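Local coordinates for protein acyl-ACP thioesterase (Bacteroides thetaiotaomicron, PDB 2ESS) that probably hydrolyses the thioester of fatty acyl chains carried on acyl carrier protein, releasing free fatty acids, and binds calcium, at residues W84-T93 with I135-C144; S224-V232 with V240-E248. One frame throughout, in Å; residues are numbered along the deposited sequence.

Overall arrangement
The two contacts sit on opposite halves of a double hotdog protein whose strands form one long antiparallel sheet. Contact 1 belongs to the N-terminal half, where a loop is laid along strand 78-88, next to the outermost strand 9-14; contact 2 is the hairpin of strands 227-234 and 238-247 in the C-terminal half. They close one after the other along the chain and do not touch: their centres are 27 Å apart and their nearest atoms about 12 Å. The calcium site formed by D171 and H175 is closer to contact 2, with the side chain of V240 about 9 Å from that of H175 and about 12 Å from a calcium ion. Contact 1 lies away from it.

Contact 1 (W84-T93 with I135-C144); sequences WVENVYRLFT and IVDYICDEPC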
ATOM      1  N   TRP A  84     -15.622   6.896  15.356  1.00 27.03           N
ATOM      2  CA  TRP A  84     -16.453   7.892  15.976  1.00 30.35           C
ATOM      3  C   TRP A  84     -15.545   8.834  16.758  1.00 31.44           C
ATOM      4  O   TRP A  84     -14.411   8.479  17.106  1.00 34.09           O
ATOM      5  CB  TRP A  84     -17.483   7.230  16.922  1.00 29.26           C
ATOM      6  CG  TRP A  84     -16.878   6.499  18.061  1.00 31.10           C
ATOM      7  CD1 TRP A  84     -16.595   6.994  19.299  1.00 33.06           C
ATOM      8  CD2 TRP A  84     -16.453   5.135  18.064  1.00 29.00           C
ATOM      9  NE1 TRP A  84     -16.011   6.023  20.068  1.00 31.99           N
ATOM     10  CE2 TRP A  84     -15.918   4.869  19.329  1.00 33.04           C
ATOM     11  CE3 TRP A  84     -16.464   4.116  17.103  1.00 31.46           C
ATOM     12  CZ2 TRP A  84     -15.424   3.625  19.677  1.00 33.66           C
ATOM     13  CZ3 TRP A  84     -15.970   2.891  17.440  1.00 32.89           C
ATOM     14  CH2 TRP A  84     -15.451   2.649  18.720  1.00 32.18           C
ATOM     15  N   VAL A  85     -16.057  10.025  17.003  1.00 32.12           N
ATOM     16  CA  VAL A  85     -15.425  11.029  17.836  1.00 31.61           C
ATOM     17  C   VAL A  85     -15.799  10.817  19.270  1.00 31.93           C
ATOM     18  O   VAL A  85     -16.968  10.831  19.611  1.00 31.26           O
ATOM     19  CB  VAL A  85     -15.839  12.466  17.399  1.00 33.78           C
ATOM     20  CG1 VAL A  85     -15.225  13.549  18.316  1.00 28.25           C
ATOM     21  CG2 VAL A  85     -15.419  12.711  15.959  1.00 34.17           C
ATOM     22  N   GLU A  86     -14.794  10.613  20.125  1.00 32.08           N
ATOM     23  CA  GLU A  86     -15.026  10.423  21.555  1.00 31.68           C
ATOM     24  C   GLU A  86     -15.028  11.733  22.318  1.00 31.76           C
ATOM     25  O   GLU A  86     -15.873  11.945  23.181  1.00 34.98           O
ATOM     26  CB  GLU A  86     -13.980   9.485  22.154  1.00 33.53           C
ATOM     27  CG  GLU A  86     -14.135   9.342  23.632  1.00 39.96           C
ATOM     28  CD  GLU A  86     -13.117   8.390  24.225  1.00 50.81           C
ATOM     29  OE1 GLU A  86     -11.892   8.651  24.061  1.00 43.78           O
ATOM     30  OE2 GLU A  86     -13.559   7.407  24.859  1.00 60.08           O
ATOM     31  N   ASN A  87     -14.068  12.601  22.017  1.00 34.18           N
ATOM     32  CA  ASN A  87     -13.970  13.919  22.673  1.00 35.04           C
ATOM     33  C   ASN A  87     -13.453  14.977  21.742  1.00 31.81           C
ATOM     34  O   ASN A  87     -12.612  14.707  20.908  1.00 31.63           O
ATOM     35  CB  ASN A  87     -12.969  13.885  23.847  1.00 36.19           C
ATOM     36  CG  ASN A  87     -13.552  13.262  25.112  1.00 46.80           C
ATOM     37  OD1 ASN A  87     -12.993  12.303  25.642  1.00 55.12           O
ATOM     38  ND2 ASN A  87     -14.670  13.822  25.607  1.00 43.85           N
ATOM     39  N   VAL A  88     -13.905  16.199  21.963  1.00 29.68           N
ATOM     40  CA  VAL A  88     -13.378  17.363  21.287  1.00 29.69           C
ATOM     41  C   VAL A  88     -12.939  18.276  22.420  1.00 32.96           C
ATOM     42  O   VAL A  88     -13.763  18.887  23.088  1.00 29.28           O
ATOM     43  CB  VAL A  88     -14.422  18.058  20.371  1.00 31.34           C
ATOM     44  CG1 VAL A  88     -13.865  19.383  19.806  1.00 31.67           C
ATOM     45  CG2 VAL A  88     -14.819  17.098  19.229  1.00 26.11           C
ATOM     46  N   TYR A  89     -11.633  18.287  22.651  1.00 33.94           N
ATOM     47  CA  TYR A  89     -11.011  19.131  23.646  1.00 34.95           C
ATOM     48  C   TYR A  89     -10.557  20.441  23.039  1.00 36.62           C
ATOM     49  O   TYR A  89     -10.627  20.603  21.853  1.00 37.12           O
ATOM     50  CB  TYR A  89      -9.801  18.413  24.227  1.00 35.78           C
ATOM     51  CG  TYR A  89     -10.124  17.191  25.049  1.00 34.26           C
ATOM     52  CD1 TYR A  89     -11.309  17.071  25.771  1.00 37.24           C
ATOM     53  CD2 TYR A  89      -9.183  16.200  25.186  1.00 45.15           C
ATOM     54  CE1 TYR A  89     -11.546  15.946  26.569  1.00 35.44           C
ATOM     55  CE2 TYR A  89      -9.407  15.112  25.952  1.00 45.07           C
ATOM     56  CZ  TYR A  89     -10.572  14.986  26.649  1.00 41.83           C
ATOM     57  OH  TYR A  89     -10.721  13.844  27.395  1.00 48.81           O
ATOM     58  N   ARG A  90     -10.090  21.377  23.862  1.00 37.46           N
ATOM     59  CA  ARG A  90      -9.649  22.688  23.340  1.00 39.93           C
ATOM     60  C   ARG A  90      -8.528  22.572  22.329  1.00 37.34           C
ATOM     61  O   ARG A  90      -8.538  23.244  21.296  1.00 37.01           O
ATOM     62  CB  ARG A  90      -9.214  23.612  24.465  1.00 41.23           C
ATOM     63  CG  ARG A  90     -10.363  24.112  25.353  1.00 51.58           C
ATOM     64  CD  ARG A  90     -11.530  24.721  24.562  1.00 60.12           C
ATOM     65  NE  ARG A  90     -11.042  25.614  23.512  1.00 64.61           N
ATOM     66  CZ  ARG A  90     -10.647  26.869  23.709  1.00 69.76           C
ATOM     67  NH1 ARG A  90     -10.701  27.404  24.936  1.00 64.10           N
ATOM     68  NH2 ARG A  90     -10.208  27.590  22.664  1.00 64.72           N
ATOM     69  N   LEU A  91      -7.575  21.683  22.593  1.00 36.07           N
ATOM     70  CA  LEU A  91      -6.387  21.560  21.737  1.00 34.13           C
ATOM     71  C   LEU A  91      -6.326  20.296  20.891  1.00 34.64           C
ATOM     72  O   LEU A  91      -5.569  20.237  19.914  1.00 34.97           O
ATOM     73  CB  LEU A  91      -5.103  21.707  22.616  1.00 34.41           C
ATOM     74  CG  LEU A  91      -5.028  23.020  23.406  1.00 37.31           C
ATOM     75  CD1 LEU A  91      -3.941  22.993  24.493  1.00 36.52           C
ATOM     76  CD2 LEU A  91      -4.844  24.181  22.451  1.00 39.68           C
ATOM     77  N   PHE A  92      -7.124  19.283  21.237  1.00 35.34           N
ATOM     78  CA  PHE A  92      -7.079  17.994  20.547  1.00 34.57           C
ATOM     79  C   PHE A  92      -8.448  17.353  20.409  1.00 34.99           C
ATOM     80  O   PHE A  92      -9.328  17.587  21.234  1.00 34.14           O
ATOM     81  CB  PHE A  92      -6.222  16.988  21.326  1.00 34.04           C
ATOM     82  CG  PHE A  92      -4.801  17.396  21.502  1.00 35.07           C
ATOM     83  CD1 PHE A  92      -3.852  17.110  20.522  1.00 32.62           C
ATOM     84  CD2 PHE A  92      -4.410  18.072  22.660  1.00 29.22           C
ATOM     85  CE1 PHE A  92      -2.531  17.487  20.712  1.00 37.52           C
ATOM     86  CE2 PHE A  92      -3.093  18.450  22.854  1.00 36.08           C
ATOM     87  CZ  PHE A  92      -2.160  18.172  21.877  1.00 35.35           C
ATOM     88  N   THR A  93      -8.589  16.499  19.397  1.00 35.97           N
ATOM     89  CA  THR A  93      -9.757  15.647  19.240  1.00 35.50           C
ATOM     90  C   THR A  93      -9.336  14.198  19.313  1.00 34.31           C
ATOM     91  O   THR A  93      -8.333  13.826  18.709  1.00 34.54           O
ATOM     92  CB  THR A  93     -10.455  15.912  17.897  1.00 37.00           C
ATOM     93  OG1 THR A  93     -10.971  17.234  17.946  1.00 40.44           O
ATOM     94  CG2 THR A  93     -11.602  14.950  17.656  1.00 38.54           C
ATOM     95  N   ILE A 135     -18.632  19.349  14.425  1.00 33.21           N
ATOM     96  CA  ILE A 135     -17.958  18.197  15.072  1.00 33.93           C
ATOM     97  C   ILE A 135     -18.590  17.828  16.430  1.00 33.28           C
ATOM     98  O   ILE A 135     -18.724  16.655  16.754  1.00 32.66           O
ATOM     99  CB  ILE A 135     -16.424  18.369  15.185  1.00 31.43           C
ATOM    100  CG1 ILE A 135     -15.746  17.044  15.585  1.00 33.51           C
ATOM    101  CG2 ILE A 135     -16.040  19.492  16.130  1.00 34.82           C
ATOM    102  CD1 ILE A 135     -14.260  17.009  15.386  1.00 34.39           C
ATOM    103  N   VAL A 136     -18.981  18.835  17.200  1.00 34.73           N
ATOM    104  CA  VAL A 136     -19.458  18.617  18.552  1.00 35.38           C
ATOM    105  C   VAL A 136     -20.732  17.810  18.559  1.00 34.50           C
ATOM    106  O   VAL A 136     -20.977  17.069  19.508  1.00 34.37           O
ATOM    107  CB  VAL A 136     -19.661  19.941  19.333  1.00 36.58           C
ATOM    108  CG1 VAL A 136     -20.420  19.674  20.598  1.00 41.95           C
ATOM    109  CG2 VAL A 136     -18.317  20.588  19.629  1.00 39.52           C
ATOM    110  N   ASP A 137     -21.521  17.933  17.485  1.00 34.69           N
ATOM    111  CA  ASP A 137     -22.743  17.180  17.313  1.00 36.01           C
ATOM    112  C   ASP A 137     -22.525  15.665  17.200  1.00 34.92           C
ATOM    113  O   ASP A 137     -23.465  14.892  17.347  1.00 34.41           O
ATOM    114  CB  ASP A 137     -23.513  17.685  16.080  1.00 39.28           C
ATOM    115  CG  ASP A 137     -23.810  19.198  16.127  1.00 44.54           C
ATOM    116  OD1 ASP A 137     -23.920  19.798  17.217  1.00 47.39           O
ATOM    117  OD2 ASP A 137     -23.925  19.804  15.048  1.00 56.90           O
ATOM    118  N   TYR A 138     -21.286  15.239  16.946  1.00 31.43           N
ATOM    119  CA  TYR A 138     -20.984  13.837  16.695  1.00 32.56           C
ATOM    120  C   TYR A 138     -20.190  13.155  17.829  1.00 33.35           C
ATOM    121  O   TYR A 138     -19.805  11.982  17.708  1.00 32.42           O
ATOM    122  CB  TYR A 138     -20.265  13.697  15.358  1.00 32.05           C
ATOM    123  CG  TYR A 138     -21.183  14.019  14.191  1.00 30.20           C
ATOM    124  CD1 TYR A 138     -22.066  13.058  13.685  1.00 32.88           C
ATOM    125  CD2 TYR A 138     -21.178  15.280  13.621  1.00 33.20           C
ATOM    126  CE1 TYR A 138     -22.911  13.369  12.621  1.00 36.51           C
ATOM    127  CE2 TYR A 138     -22.017  15.608  12.605  1.00 32.06           C
ATOM    128  CZ  TYR A 138     -22.874  14.655  12.090  1.00 33.53           C
ATOM    129  OH  TYR A 138     -23.679  15.006  11.036  1.00 39.08           O
ATOM    130  N   ILE A 139     -19.993  13.864  18.941  1.00 33.46           N
ATOM    131  CA  ILE A 139     -19.370  13.256  20.125  1.00 34.65           C
ATOM    132  C   ILE A 139     -20.217  12.060  20.587  1.00 33.78           C
ATOM    133  O   ILE A 139     -21.421  12.169  20.761  1.00 33.29           O
ATOM    134  CB  ILE A 139     -19.162  14.276  21.267  1.00 33.53           C
ATOM    135  CG1 ILE A 139     -18.050  15.255  20.886  1.00 36.39           C
ATOM    136  CG2 ILE A 139     -18.806  13.542  22.572  1.00 32.17           C
ATOM    137  CD1 ILE A 139     -18.132  16.588  21.538  1.00 31.11           C
ATOM    138  N   CYS A 140     -19.566  10.921  20.779  1.00 34.50           N
ATOM    139  CA  CYS A 140     -20.224   9.663  20.858  1.00 36.62           C
ATOM    140  C   CYS A 140     -19.579   8.859  21.987  1.00 38.98           C
ATOM    141  O   CYS A 140     -18.339   8.833  22.129  1.00 39.94           O
ATOM    142  CB  CYS A 140     -20.043   8.970  19.497  1.00 38.33           C
ATOM    143  SG  CYS A 140     -20.525   7.249  19.388  1.00 41.74           S
ATOM    144  N   ASP A 141     -20.431   8.172  22.741  1.00 39.81           N
ATOM    145  CA  ASP A 141     -20.035   7.414  23.931  1.00 43.22           C
ATOM    146  C   ASP A 141     -19.741   5.924  23.671  1.00 44.72           C
ATOM    147  O   ASP A 141     -19.642   5.146  24.608  1.00 46.60           O
ATOM    148  CB  ASP A 141     -21.130   7.552  25.022  1.00 43.90           C
ATOM    149  CG  ASP A 141     -22.443   6.812  24.675  1.00 51.12           C
ATOM    150  OD1 ASP A 141     -22.584   6.223  23.566  1.00 58.55           O
ATOM    151  OD2 ASP A 141     -23.356   6.822  25.532  1.00 70.04           O
ATOM    152  N   GLU A 142     -19.604   5.513  22.421  1.00 43.07           N
ATOM    153  CA  GLU A 142     -19.282   4.116  22.102  1.00 41.48           C
ATOM    154  C   GLU A 142     -18.000   3.649  22.837  1.00 42.79           C
ATOM    155  O   GLU A 142     -17.013   4.367  22.881  1.00 39.28           O
ATOM    156  CB  GLU A 142     -19.114   3.997  20.588  1.00 44.66           C
ATOM    157  CG  GLU A 142     -18.812   2.614  20.047  1.00 44.46           C
ATOM    158  CD  GLU A 142     -19.988   1.652  20.201  1.00 51.45           C
ATOM    159  OE1 GLU A 142     -19.740   0.437  20.076  1.00 52.92           O
ATOM    160  OE2 GLU A 142     -21.138   2.104  20.440  1.00 49.08           O
ATOM    161  N   PRO A 143     -18.016   2.444  23.429  1.00 42.68           N
ATOM    162  CA  PRO A 143     -16.809   2.061  24.180  1.00 43.61           C
ATOM    163  C   PRO A 143     -15.599   1.692  23.324  1.00 41.26           C
ATOM    164  O   PRO A 143     -15.727   1.165  22.198  1.00 39.80           O
ATOM    165  CB  PRO A 143     -17.255   0.841  24.989  1.00 45.31           C
ATOM    166  CG  PRO A 143     -18.696   0.582  24.646  1.00 44.98           C
ATOM    167  CD  PRO A 143     -19.051   1.397  23.464  1.00 45.92           C
ATOM    168  N   CYS A 144     -14.427   1.974  23.872  1.00 40.96           N
ATOM    169  CA  CYS A 144     -13.158   1.639  23.235  1.00 40.47           C
ATOM    170  C   CYS A 144     -12.217   1.253  24.379  1.00 41.27           C
ATOM    171  O   CYS A 144     -11.441   2.075  24.869  1.00 41.79           O
ATOM    172  CB  CYS A 144     -12.665   2.853  22.473  1.00 40.71           C
ATOM    173  SG  CYS A 144     -11.180   2.625  21.535  1.00 41.12           S
TER
HETATM  174  O   HOH W   1     -14.626   5.443  22.882  1.00 48.47           O
HETATM  175  O   HOH W   2     -18.684  10.463  15.927  1.00 21.26           O
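The indole of W84 lies against the side chains of C140 and E142, the carbonyl oxygen of P143 and CB of C144. E142 crosses it at about a right angle, and its CG sits over the six-membered ring, 3.5 Å from the centroid and 11° off the normal, a CH-pi contact; a bend at chi2 (68°) then carries the carboxylate onward. C140 SG approaches the five-membered ring obliquely, 4.4 Å from its centroid, as a sulfur-aromatic contact. Replacing W84 with an alanine would probably leave the E142 methylenes and C140 SG without the surface they pack on and open a gap beneath the loop.

The segment 135-144 belongs to the loop that follows strand 106-118 and runs alongside the end of strand 78-88 in the N-terminal hotdog half, where E86 and N87 form a classic beta bulge opposite D94. Apolar contacts continue along the strand: V88 CG2 meets I135 CG1 at 3.8 Å and I139 CD1 at 4.1 Å, while T93 CG2 and I135 CD1 come tip to tip.

Polar links are few. C140 N donates to V85 O at 2.8 Å, bent at the hydrogen (136°). One water accepts from V85 N and donates to Y138 O; another lies in the plane of the W84 ring, at its edge, and accepts from W84 NE1 at 3.2 Å. The E86 carboxylate is salt-bridged to R111.

Contact 2 (S224-V232 with V240-E248); sequences SENEFHVEV and VCRSKVIFE
F228, on the buried face of an antiparallel beta hairpin, meets F247 near the hairpin's open end, strands 227-232 and 240-247 running at 169° in the C-terminal hotdog domain. Their rings approach obliquely, F228 CE1 lying 3.9 Å from F247 CD1, and each also packs edge-to-face with F189. Farther along this face V232 CG2 rests 3.6 Å from C241 SG, and helix 178-186 reaches the face through I185 and Y181. S243 OG is satisfied by the carbonyl of E203. Paired backbone bonds join F228 to V245 and V230 to S243, and at the far end V240 and C241 both face V232 in a classic beta bulge.

The other face, with E227, H229, E231, R242, K244 and I246, is looser and more polar, and several of its side chains are partly exposed. K244 lies alongside H229, pointing the same way, its CE 3.6 Å from H229 NE2. A bend at chi3 (-64°) leaves K244 NZ 4.1 Å from E227 OE2, too far for a salt bridge, although the charges probably still attract. E227, extended beyond CG, also lies beside I246. H229 is held at both nitrogens: ND1 by the carbonyl of K153, while H229 NE2 donates at 2.8 Å to the anti lone pair of E227 OE2. E231 and R242 form a weak salt bridge, R242 NH1 donating almost straight to E231 OE2 at 3.3 Å, with the carboxylate and guanidinium planes 62° apart.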
ATOM      1  N   SER A 224      11.213  -5.192  27.862  1.00 47.25           N
ATOM      2  CA  SER A 224      11.022  -6.557  28.333  1.00 48.21           C
ATOM      3  C   SER A 224      11.156  -7.433  27.110  1.00 47.34           C
ATOM      4  O   SER A 224      11.302  -6.922  25.999  1.00 48.25           O
ATOM      5  CB  SER A 224       9.628  -6.751  28.916  1.00 49.06           C
ATOM      6  OG  SER A 224       8.689  -7.046  27.891  1.00 52.65           O
ATOM      7  N   GLU A 225      11.033  -8.742  27.283  1.00 45.75           N
ATOM      8  CA  GLU A 225      11.140  -9.670  26.150  1.00 47.08           C
ATOM      9  C   GLU A 225      10.186  -9.304  25.011  1.00 46.38           C
ATOM     10  O   GLU A 225      10.468  -9.587  23.847  1.00 52.15           O
ATOM     11  CB  GLU A 225      10.863 -11.114  26.583  1.00 47.56           C
ATOM     12  CG  GLU A 225      11.288 -12.181  25.537  1.00 52.47           C
ATOM     13  CD  GLU A 225      12.819 -12.323  25.381  1.00 58.15           C
ATOM     14  OE1 GLU A 225      13.567 -11.792  26.228  1.00 61.69           O
ATOM     15  OE2 GLU A 225      13.275 -12.971  24.409  1.00 54.72           O
ATOM     16  N   ASN A 226       9.051  -8.702  25.346  1.00 41.35           N
ATOM     17  CA  ASN A 226       7.993  -8.492  24.359  1.00 38.45           C
ATOM     18  C   ASN A 226       7.680  -7.044  24.048  1.00 35.81           C
ATOM     19  O   ASN A 226       6.866  -6.768  23.155  1.00 38.46           O
ATOM     20  CB  ASN A 226       6.741  -9.206  24.853  1.00 36.59           C
ATOM     21  CG  ASN A 226       6.829 -10.720  24.670  1.00 46.01           C
ATOM     22  OD1 ASN A 226       7.392 -11.207  23.681  1.00 46.08           O
ATOM     23  ND2 ASN A 226       6.294 -11.466  25.635  1.00 46.08           N
ATOM     24  N   GLU A 227       8.316  -6.116  24.767  1.00 34.73           N
ATOM     25  CA  GLU A 227       8.019  -4.690  24.608  1.00 35.06           C
ATOM     26  C   GLU A 227       9.239  -3.916  24.121  1.00 34.41           C
ATOM     27  O   GLU A 227      10.311  -3.971  24.732  1.00 34.50           O
ATOM     28  CB  GLU A 227       7.518  -4.106  25.901  1.00 36.05           C
ATOM     29  CG  GLU A 227       7.064  -2.646  25.754  1.00 36.79           C
ATOM     30  CD  GLU A 227       6.292  -2.118  26.963  1.00 44.63           C
ATOM     31  OE1 GLU A 227       5.729  -2.950  27.721  1.00 53.99           O
ATOM     32  OE2 GLU A 227       6.254  -0.865  27.153  1.00 50.59           O
ATOM     33  N   PHE A 228       9.045  -3.177  23.035  1.00 31.76           N
ATOM     34  CA  PHE A 228      10.094  -2.416  22.412  1.00 29.12           C
ATOM     35  C   PHE A 228       9.683  -0.972  22.265  1.00 29.95           C
ATOM     36  O   PHE A 228       8.579  -0.667  21.846  1.00 31.25           O
ATOM     37  CB  PHE A 228      10.396  -2.975  21.031  1.00 30.19           C
ATOM     38  CG  PHE A 228      10.811  -4.397  21.037  1.00 35.23           C
ATOM     39  CD1 PHE A 228       9.875  -5.406  21.105  1.00 34.65           C
ATOM     40  CD2 PHE A 228      12.145  -4.736  20.977  1.00 34.62           C
ATOM     41  CE1 PHE A 228      10.277  -6.729  21.097  1.00 34.86           C
ATOM     42  CE2 PHE A 228      12.533  -6.057  20.963  1.00 41.90           C
ATOM     43  CZ  PHE A 228      11.593  -7.049  21.036  1.00 37.72           C
ATOM     44  N   HIS A 229      10.590  -0.064  22.582  1.00 31.53           N
ATOM     45  CA  HIS A 229      10.334   1.356  22.340  1.00 31.20           C
ATOM     46  C   HIS A 229      11.325   1.818  21.293  1.00 32.61           C
ATOM     47  O   HIS A 229      12.506   1.531  21.398  1.00 35.08           O
ATOM     48  CB  HIS A 229      10.492   2.189  23.601  1.00 31.87           C
ATOM     49  CG  HIS A 229       9.528   1.850  24.690  1.00 39.22           C
ATOM     50  ND1 HIS A 229       9.476   2.555  25.873  1.00 41.34           N
ATOM     51  CD2 HIS A 229       8.586   0.881  24.791  1.00 45.90           C
ATOM     52  CE1 HIS A 229       8.548   2.032  26.654  1.00 45.46           C
ATOM     53  NE2 HIS A 229       7.996   1.013  26.023  1.00 43.65           N
ATOM     54  N   VAL A 230      10.824   2.526  20.290  1.00 30.75           N
ATOM     55  CA  VAL A 230      11.577   2.902  19.126  1.00 30.88           C
ATOM     56  C   VAL A 230      11.476   4.429  18.957  1.00 33.09           C
ATOM     57  O   VAL A 230      10.420   5.049  19.177  1.00 31.85           O
ATOM     58  CB  VAL A 230      11.092   2.144  17.849  1.00 31.86           C
ATOM     59  CG1 VAL A 230      11.873   2.616  16.613  1.00 35.77           C
ATOM     60  CG2 VAL A 230      11.178   0.611  18.033  1.00 37.35           C
ATOM     61  N   GLU A 231      12.604   5.025  18.612  1.00 33.88           N
ATOM     62  CA  GLU A 231      12.678   6.424  18.263  1.00 36.02           C
ATOM     63  C   GLU A 231      13.316   6.507  16.887  1.00 34.17           C
ATOM     64  O   GLU A 231      14.282   5.813  16.628  1.00 33.60           O
ATOM     65  CB  GLU A 231      13.518   7.158  19.315  1.00 36.84           C
ATOM     66  CG  GLU A 231      13.477   8.646  19.262  1.00 37.40           C
ATOM     67  CD  GLU A 231      14.093   9.285  20.530  1.00 44.22           C
ATOM     68  OE1 GLU A 231      15.338   9.279  20.649  1.00 56.80           O
ATOM     69  OE2 GLU A 231      13.325   9.794  21.393  1.00 51.05           O
ATOM     70  N   VAL A 232      12.712   7.301  15.997  1.00 32.84           N
ATOM     71  CA  VAL A 232      13.262   7.607  14.691  1.00 33.47           C
ATOM     72  C   VAL A 232      13.746   9.063  14.710  1.00 33.06           C
ATOM     73  O   VAL A 232      13.012   9.963  15.124  1.00 32.59           O
ATOM     74  CB  VAL A 232      12.244   7.419  13.534  1.00 34.41           C
ATOM     75  CG1 VAL A 232      12.948   7.559  12.172  1.00 35.83           C
ATOM     76  CG2 VAL A 232      11.542   6.051  13.613  1.00 31.67           C
ATOM     77  N   VAL A 240      11.752  12.505  14.848  1.00 29.18           N
ATOM     78  CA  VAL A 240      10.564  12.643  13.999  1.00 30.33           C
ATOM     79  C   VAL A 240       9.378  11.786  14.446  1.00 33.80           C
ATOM     80  O   VAL A 240       8.226  12.183  14.254  1.00 28.48           O
ATOM     81  CB  VAL A 240      10.871  12.428  12.486  1.00 31.58           C
ATOM     82  CG1 VAL A 240      11.855  13.536  12.031  1.00 34.78           C
ATOM     83  CG2 VAL A 240      11.415  11.010  12.202  1.00 30.20           C
ATOM     84  N   CYS A 241       9.637  10.611  15.005  1.00 33.07           N
ATOM     85  CA  CYS A 241       8.549   9.854  15.621  1.00 32.30           C
ATOM     86  C   CYS A 241       9.075   8.895  16.652  1.00 30.67           C
ATOM     87  O   CYS A 241      10.267   8.629  16.701  1.00 30.14           O
ATOM     88  CB  CYS A 241       7.696   9.153  14.586  1.00 38.76           C
ATOM     89  SG  CYS A 241       8.509   7.973  13.594  1.00 45.37           S
ATOM     90  N   ARG A 242       8.161   8.398  17.483  1.00 32.29           N
ATOM     91  CA  ARG A 242       8.421   7.363  18.461  1.00 31.57           C
ATOM     92  C   ARG A 242       7.310   6.339  18.321  1.00 33.00           C
ATOM     93  O   ARG A 242       6.200   6.656  17.811  1.00 29.85           O
ATOM     94  CB  ARG A 242       8.482   7.929  19.895  1.00 31.13           C
ATOM     95  CG  ARG A 242       9.710   8.780  20.132  1.00 38.00           C
ATOM     96  CD  ARG A 242       9.861   9.301  21.567  1.00 36.96           C
ATOM     97  NE  ARG A 242       9.071  10.490  21.655  1.00 54.10           N
ATOM     98  CZ  ARG A 242       9.534  11.729  21.632  1.00 46.02           C
ATOM     99  NH1 ARG A 242      10.832  12.013  21.590  1.00 52.44           N
ATOM    100  NH2 ARG A 242       8.646  12.696  21.674  1.00 46.72           N
ATOM    101  N   SER A 243       7.622   5.123  18.774  1.00 29.52           N
ATOM    102  CA  SER A 243       6.742   3.991  18.649  1.00 32.24           C
ATOM    103  C   SER A 243       6.927   3.040  19.808  1.00 32.90           C
ATOM    104  O   SER A 243       7.999   2.957  20.419  1.00 31.91           O
ATOM    105  CB  SER A 243       6.990   3.282  17.307  1.00 34.03           C
ATOM    106  OG  SER A 243       6.190   2.124  17.157  1.00 37.90           O
ATOM    107  N   LYS A 244       5.839   2.357  20.132  1.00 32.03           N
ATOM    108  CA  LYS A 244       5.854   1.277  21.080  1.00 33.32           C
ATOM    109  C   LYS A 244       5.212   0.054  20.412  1.00 34.15           C
ATOM    110  O   LYS A 244       4.162   0.146  19.769  1.00 33.03           O
ATOM    111  CB  LYS A 244       5.130   1.694  22.337  1.00 37.37           C
ATOM    112  CG  LYS A 244       5.209   0.717  23.471  1.00 41.54           C
ATOM    113  CD  LYS A 244       4.352   1.170  24.651  1.00 52.24           C
ATOM    114  CE  LYS A 244       4.851   2.468  25.238  1.00 54.79           C
ATOM    115  NZ  LYS A 244       4.297   2.713  26.588  1.00 62.17           N
ATOM    116  N   VAL A 245       5.889  -1.078  20.536  1.00 34.49           N
ATOM    117  CA  VAL A 245       5.477  -2.338  19.904  1.00 33.37           C
ATOM    118  C   VAL A 245       5.470  -3.373  21.001  1.00 33.43           C
ATOM    119  O   VAL A 245       6.497  -3.601  21.675  1.00 33.91           O
ATOM    120  CB  VAL A 245       6.427  -2.764  18.779  1.00 34.67           C
ATOM    121  CG1 VAL A 245       5.778  -3.843  17.942  1.00 36.86           C
ATOM    122  CG2 VAL A 245       6.810  -1.616  17.870  1.00 37.68           C
ATOM    123  N   ILE A 246       4.303  -3.953  21.243  1.00 32.94           N
ATOM    124  CA  ILE A 246       4.180  -5.052  22.204  1.00 35.01           C
ATOM    125  C   ILE A 246       3.773  -6.333  21.455  1.00 34.42           C
ATOM    126  O   ILE A 246       2.732  -6.388  20.801  1.00 31.67           O
ATOM    127  CB  ILE A 246       3.197  -4.700  23.353  1.00 35.52           C
ATOM    128  CG1 ILE A 246       3.716  -3.438  24.105  1.00 39.11           C
ATOM    129  CG2 ILE A 246       3.061  -5.871  24.323  1.00 35.12           C
ATOM    130  CD1 ILE A 246       2.801  -2.913  25.148  1.00 37.05           C
ATOM    131  N   PHE A 247       4.623  -7.336  21.538  1.00 33.50           N
ATOM    132  CA  PHE A 247       4.355  -8.644  20.961  1.00 35.78           C
ATOM    133  C   PHE A 247       3.765  -9.563  22.011  1.00 38.60           C
ATOM    134  O   PHE A 247       3.961  -9.344  23.203  1.00 38.62           O
ATOM    135  CB  PHE A 247       5.633  -9.298  20.458  1.00 34.85           C
ATOM    136  CG  PHE A 247       6.172  -8.698  19.206  1.00 37.53           C
ATOM    137  CD1 PHE A 247       6.980  -7.582  19.243  1.00 33.38           C
ATOM    138  CD2 PHE A 247       5.891  -9.280  17.970  1.00 39.36           C
ATOM    139  CE1 PHE A 247       7.494  -7.048  18.071  1.00 39.98           C
ATOM    140  CE2 PHE A 247       6.413  -8.752  16.799  1.00 38.21           C
ATOM    141  CZ  PHE A 247       7.200  -7.629  16.844  1.00 38.31           C
ATOM    142  N   GLU A 248       3.038 -10.583  21.557  1.00 42.60           N
ATOM    143  CA  GLU A 248       2.762 -11.760  22.395  1.00 49.24           C
ATOM    144  C   GLU A 248       2.686 -13.088  21.608  1.00 50.37           C
ATOM    145  O   GLU A 248       2.202 -13.139  20.454  1.00 48.72           O
ATOM    146  CB  GLU A 248       1.487 -11.527  23.196  1.00 51.76           C
ATOM    147  CG  GLU A 248       0.200 -11.707  22.429  1.00 61.39           C
ATOM    148  CD  GLU A 248      -0.967 -11.980  23.354  1.00 71.78           C
ATOM    149  OE1 GLU A 248      -0.923 -11.541  24.531  1.00 76.46           O
ATOM    150  OE2 GLU A 248      -1.920 -12.643  22.892  1.00 83.51           O
ATOM    151  OXT GLU A 248       3.085 -14.162  22.110  1.00 53.68           O
TER